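PDB 2DRH: 361aa long hypothetical D-aminopeptidase from Pyrococcus horikoshii, which is of unproven function but is probably an aminopeptidase of the S58 (DmpA-type) family. Local coordinates for residues K25-G37 with V48-G60. Sequence-based numbering, arbitrary orientation.
Sequences KGVKVGHVTLIKG and VRTGVTAILPHEG
R49 reaches from strand 48-56 to just past the C-terminal end of strand 28-36 and grips the carbonyl of G37 end-on: NH2 lies 2.7 Å and NH1 3.0 Å from G37 O, which sits in the guanidinium plane. The bend in the chain at chi2 (-79°) turns the group back along its own strand, where NH1 also donates to V48 O, 3.1 Å away, from above that carbonyl's plane. V48 O thus takes two donors, the other being K36 N. CG2 of I35 covers one face of the guanidinium and packs 3.7 Å from R49 CD, the two side chains crossing at about a right angle. With an alanine in place of R49, G37 O would probably lose both guanidinium donors and V48 O one of its two. Midway along the same face, H31 and T53 lie side by side; ND1 and OG1 share a hydrogen bond of 3.0 Å at the edge of the imidazole. Outside partners fix both groups, since H31 NE2 is bonded to E166 O and T53 OG1 to A172 N. On the other face, L34 CD1 meets T50 CG2 at 4.1 Å, while OG1 of T50 turns to D138 and N100. The backbones between these two faces pair as an antiparallel beta hairpin, from K28 with L56 to K36 with V48, the strand axes approaching to 4.6 Å. G51, opposite T33, has backbone angles that call for glycine. Past the strands, a water bridges K25 O and P57 O. Strand 28-36 is outermost in its four-stranded mixed sheet within the chain; strand 48-56 pairs on its other edge, also antiparallel, with strand 96-100, which V52 and A54 touch, while V32 and L34 pack against helix 151-160.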
loop_
_atom_site.group_PDB
_atom_site.type_symbol
_atom_site.label_atom_id
_atom_site.label_comp_id
_atom_site.label_asym_id
_atom_site.label_seq_id
_atom_site.Cartn_x
_atom_site.Cartn_y
_atom_site.Cartn_z
ATOM N N LYS A 25 -29.062 -11.339 0.572
ATOM C CA LYS A 25 -29.638 -12.321 -0.339
ATOM C C LYS A 25 -28.633 -12.944 -1.301
ATOM O O LYS A 25 -27.906 -12.239 -2.006
ATOM C CB LYS A 25 -30.792 -11.699 -1.138
ATOM C CG LYS A 25 -30.361 -10.686 -2.186
ATOM C CD LYS A 25 -30.012 -9.338 -1.567
ATOM C CE LYS A 25 -29.221 -8.469 -2.535
ATOM N NZ LYS A 25 -27.852 -9.029 -2.746
ATOM N N GLY A 26 -28.605 -14.273 -1.326
ATOM C CA GLY A 26 -27.696 -14.973 -2.214
ATOM C C GLY A 26 -26.480 -15.532 -1.503
ATOM O O GLY A 26 -25.944 -16.566 -1.907
ATOM N N VAL A 27 -26.037 -14.852 -0.448
ATOM C CA VAL A 27 -24.873 -15.311 0.310
ATOM C C VAL A 27 -25.228 -16.593 1.056
ATOM O O VAL A 27 -26.321 -16.717 1.604
ATOM C CB VAL A 27 -24.399 -14.228 1.322
ATOM C CG1 VAL A 27 -23.280 -14.773 2.209
ATOM C CG2 VAL A 27 -23.911 -13.003 0.564
ATOM N N LYS A 28 -24.304 -17.548 1.065
ATOM C CA LYS A 28 -24.523 -18.820 1.742
ATOM C C LYS A 28 -23.285 -19.269 2.521
ATOM O O LYS A 28 -22.156 -18.977 2.123
ATOM C CB LYS A 28 -24.928 -19.876 0.715
ATOM C CG LYS A 28 -26.285 -19.576 0.058
ATOM C CD LYS A 28 -26.534 -20.444 -1.163
ATOM C CE LYS A 28 -26.572 -21.919 -0.810
ATOM N NZ LYS A 28 -26.554 -22.770 -2.041
ATOM N N VAL A 29 -23.513 -19.970 3.636
ATOM C CA VAL A 29 -22.431 -20.458 4.496
ATOM C C VAL A 29 -22.570 -21.950 4.800
ATOM O O VAL A 29 -23.647 -22.421 5.172
ATOM C CB VAL A 29 -22.393 -19.705 5.852
ATOM C CG1 VAL A 29 -21.263 -20.242 6.711
ATOM C CG2 VAL A 29 -22.210 -18.216 5.626
ATOM N N GLY A 30 -21.469 -22.681 4.643
ATOM C CA GLY A 30 -21.469 -24.109 4.911
ATOM C C GLY A 30 -20.301 -24.491 5.803
ATOM O O GLY A 30 -19.234 -23.882 5.714
ATOM N N HIS A 31 -20.499 -25.499 6.653
ATOM C CA HIS A 31 -19.463 -25.958 7.582
ATOM C C HIS A 31 -19.162 -27.453 7.501
ATOM O O HIS A 31 -19.992 -28.255 7.078
ATOM C CB HIS A 31 -19.873 -25.719 9.040
ATOM C CG HIS A 31 -20.103 -24.288 9.403
ATOM N ND1 HIS A 31 -19.148 -23.311 9.234
ATOM C CD2 HIS A 31 -21.142 -23.692 10.034
ATOM C CE1 HIS A 31 -19.583 -22.178 9.753
ATOM N NE2 HIS A 31 -20.791 -22.383 10.245
ATOM N N VAL A 32 -17.963 -27.800 7.953
ATOM C CA VAL A 32 -17.509 -29.178 8.062
ATOM C C VAL A 32 -16.713 -29.137 9.362
ATOM O O VAL A 32 -15.715 -28.411 9.471
ATOM C CB VAL A 32 -16.616 -29.610 6.880
ATOM C CG1 VAL A 32 -15.901 -30.927 7.215
ATOM C CG2 VAL A 32 -17.478 -29.804 5.641
ATOM N N THR A 33 -17.189 -29.887 10.355
ATOM C CA THR A 33 -16.578 -29.911 11.681
ATOM C C THR A 33 -15.844 -31.215 11.940
ATOM O O THR A 33 -16.385 -32.289 11.707
ATOM C CB THR A 33 -17.657 -29.706 12.770
ATOM O OG1 THR A 33 -18.386 -28.505 12.487
ATOM C CG2 THR A 33 -17.021 -29.590 14.158
ATOM N N LEU A 34 -14.610 -31.110 12.430
ATOM C CA LEU A 34 -13.785 -32.281 12.701
ATOM C C LEU A 34 -13.349 -32.373 14.154
ATOM O O LEU A 34 -12.465 -31.637 14.602
ATOM C CB LEU A 34 -12.550 -32.258 11.802
ATOM C CG LEU A 34 -12.900 -32.150 10.324
ATOM C CD1 LEU A 34 -11.639 -31.930 9.498
ATOM C CD2 LEU A 34 -13.647 -33.419 9.901
ATOM N N ILE A 35 -13.976 -33.290 14.879
ATOM C CA ILE A 35 -13.680 -33.506 16.285
ATOM C C ILE A 35 -13.445 -34.993 16.515
ATOM O O ILE A 35 -14.293 -35.823 16.180
ATOM C CB ILE A 35 -14.848 -33.025 17.169
ATOM C CG1 ILE A 35 -15.139 -31.548 16.869
ATOM C CG2 ILE A 35 -14.511 -33.235 18.653
ATOM C CD1 ILE A 35 -16.182 -30.913 17.780
ATOM N N LYS A 36 -12.290 -35.326 17.083
ATOM C CA LYS A 36 -11.948 -36.718 17.344
ATOM C C LYS A 36 -10.760 -36.842 18.290
ATOM O O LYS A 36 -9.803 -36.078 18.202
ATOM C CB LYS A 36 -11.617 -37.431 16.025
ATOM C CG LYS A 36 -10.888 -38.756 16.199
ATOM C CD LYS A 36 -10.237 -39.222 14.903
ATOM C CE LYS A 36 -9.374 -40.454 15.142
ATOM N NZ LYS A 36 -8.318 -40.216 16.178
ATOM N N GLY A 37 -10.828 -37.819 19.187
ATOM C CA GLY A 37 -9.743 -38.043 20.124
ATOM C C GLY A 37 -9.782 -37.148 21.345
ATOM O O GLY A 37 -10.599 -36.231 21.443
ATOM N N VAL A 48 -8.096 -34.045 17.415
ATOM C CA VAL A 48 -8.432 -33.174 16.298
ATOM C C VAL A 48 -9.638 -32.297 16.604
ATOM O O VAL A 48 -10.718 -32.787 16.935
ATOM C CB VAL A 48 -8.714 -33.985 15.014
ATOM C CG1 VAL A 48 -9.784 -35.004 15.280
ATOM C CG2 VAL A 48 -9.151 -33.053 13.889
ATOM N N ARG A 49 -9.435 -30.989 16.482
ATOM C CA ARG A 49 -10.474 -30.000 16.737
ATOM C C ARG A 49 -10.283 -28.895 15.700
ATOM O O ARG A 49 -9.790 -27.817 16.011
ATOM C CB ARG A 49 -10.314 -29.428 18.149
ATOM C CG ARG A 49 -10.306 -30.466 19.281
ATOM C CD ARG A 49 -11.705 -30.958 19.647
ATOM N NE ARG A 49 -11.707 -31.766 20.872
ATOM C CZ ARG A 49 -11.305 -33.035 20.945
ATOM N NH1 ARG A 49 -10.868 -33.666 19.860
ATOM N NH2 ARG A 49 -11.333 -33.675 22.108
ATOM N N THR A 50 -10.658 -29.180 14.459
ATOM C CA THR A 50 -10.499 -28.209 13.390
ATOM C C THR A 50 -11.666 -28.321 12.407
ATOM O O THR A 50 -12.682 -28.939 12.716
ATOM C CB THR A 50 -9.139 -28.425 12.662
ATOM O OG1 THR A 50 -8.892 -27.336 11.771
ATOM C CG2 THR A 50 -9.141 -29.722 11.872
ATOM N N GLY A 51 -11.531 -27.720 11.231
ATOM C CA GLY A 51 -12.614 -27.789 10.266
ATOM C C GLY A 51 -12.464 -26.824 9.114
ATOM O O GLY A 51 -11.411 -26.214 8.935
ATOM N N VAL A 52 -13.538 -26.675 8.344
ATOM C CA VAL A 52 -13.558 -25.803 7.183
ATOM C C VAL A 52 -14.894 -25.078 7.082
ATOM O O VAL A 52 -15.948 -25.653 7.355
ATOM C CB VAL A 52 -13.347 -26.618 5.880
ATOM C CG1 VAL A 52 -13.473 -25.713 4.658
ATOM C CG2 VAL A 52 -11.986 -27.287 5.901
ATOM N N THR A 53 -14.844 -23.809 6.695
ATOM C CA THR A 53 -16.049 -23.011 6.532
ATOM C C THR A 53 -15.985 -22.350 5.158
ATOM O O THR A 53 -14.969 -21.746 4.792
ATOM C CB THR A 53 -16.160 -21.913 7.610
ATOM O OG1 THR A 53 -16.310 -22.515 8.901
ATOM C CG2 THR A 53 -17.357 -21.012 7.329
ATOM N N ALA A 54 -17.071 -22.472 4.401
ATOM C CA ALA A 54 -17.138 -21.900 3.067
ATOM C C ALA A 54 -18.179 -20.788 2.976
ATOM O O ALA A 54 -19.283 -20.923 3.491
ATOM C CB ALA A 54 -17.460 -22.996 2.059
ATOM N N ILE A 55 -17.813 -19.686 2.331
ATOM C CA ILE A 55 -18.731 -18.571 2.148
ATOM C C ILE A 55 -18.852 -18.324 0.648
ATOM O O ILE A 55 -17.856 -18.059 -0.032
ATOM C CB ILE A 55 -18.236 -17.254 2.830
ATOM C CG1 ILE A 55 -18.031 -17.464 4.334
ATOM C CG2 ILE A 55 -19.263 -16.144 2.624
ATOM C CD1 ILE A 55 -16.606 -17.830 4.724
ATOM N N LEU A 56 -20.077 -18.432 0.139
ATOM C CA LEU A 56 -20.351 -18.217 -1.278
ATOM C C LEU A 56 -20.951 -16.831 -1.452
ATOM O O LEU A 56 -21.940 -16.493 -0.800
ATOM C CB LEU A 56 -21.343 -19.265 -1.795
ATOM C CG LEU A 56 -20.898 -20.725 -1.902
ATOM C CD1 LEU A 56 -20.267 -21.199 -0.602
ATOM C CD2 LEU A 56 -22.108 -21.584 -2.261
ATOM N N PRO A 57 -20.345 -15.998 -2.312
ATOM C CA PRO A 57 -20.842 -14.641 -2.559
ATOM C C PRO A 57 -22.297 -14.660 -3.039
ATOM O O PRO A 57 -23.103 -13.820 -2.634
ATOM C CB PRO A 57 -19.882 -14.113 -3.618
ATOM C CG PRO A 57 -18.592 -14.780 -3.234
ATOM C CD PRO A 57 -19.033 -16.198 -2.951
ATOM N N HIS A 58 -22.610 -15.614 -3.914
ATOM C CA HIS A 58 -23.964 -15.792 -4.432
ATOM C C HIS A 58 -24.185 -17.271 -4.745
ATOM O O HIS A 58 -23.364 -18.111 -4.367
ATOM C CB HIS A 58 -24.230 -14.901 -5.663
ATOM C CG HIS A 58 -23.311 -15.146 -6.819
ATOM N ND1 HIS A 58 -23.371 -16.284 -7.594
ATOM C CD2 HIS A 58 -22.319 -14.386 -7.340
ATOM C CE1 HIS A 58 -22.455 -16.215 -8.543
ATOM N NE2 HIS A 58 -21.802 -15.073 -8.411
ATOM N N GLU A 59 -25.273 -17.594 -5.436
ATOM C CA GLU A 59 -25.600 -18.993 -5.719
ATOM C C GLU A 59 -25.212 -19.582 -7.086
ATOM O O GLU A 59 -25.390 -20.779 -7.321
ATOM C CB GLU A 59 -27.098 -19.196 -5.469
ATOM C CG GLU A 59 -27.522 -18.801 -4.057
ATOM C CD GLU A 59 -29.016 -18.538 -3.935
ATOM O OE1 GLU A 59 -29.514 -17.577 -4.569
ATOM O OE2 GLU A 59 -29.691 -19.295 -3.204
ATOM N N GLY A 60 -24.677 -18.758 -7.980
ATOM C CA GLY A 60 -24.285 -19.257 -9.285
ATOM C C GLY A 60 -22.800 -19.570 -9.366
ATOM O O GLY A 60 -22.177 -19.926 -8.360
HETATM O O HOH W 1 -25.626 -13.128 -3.538
#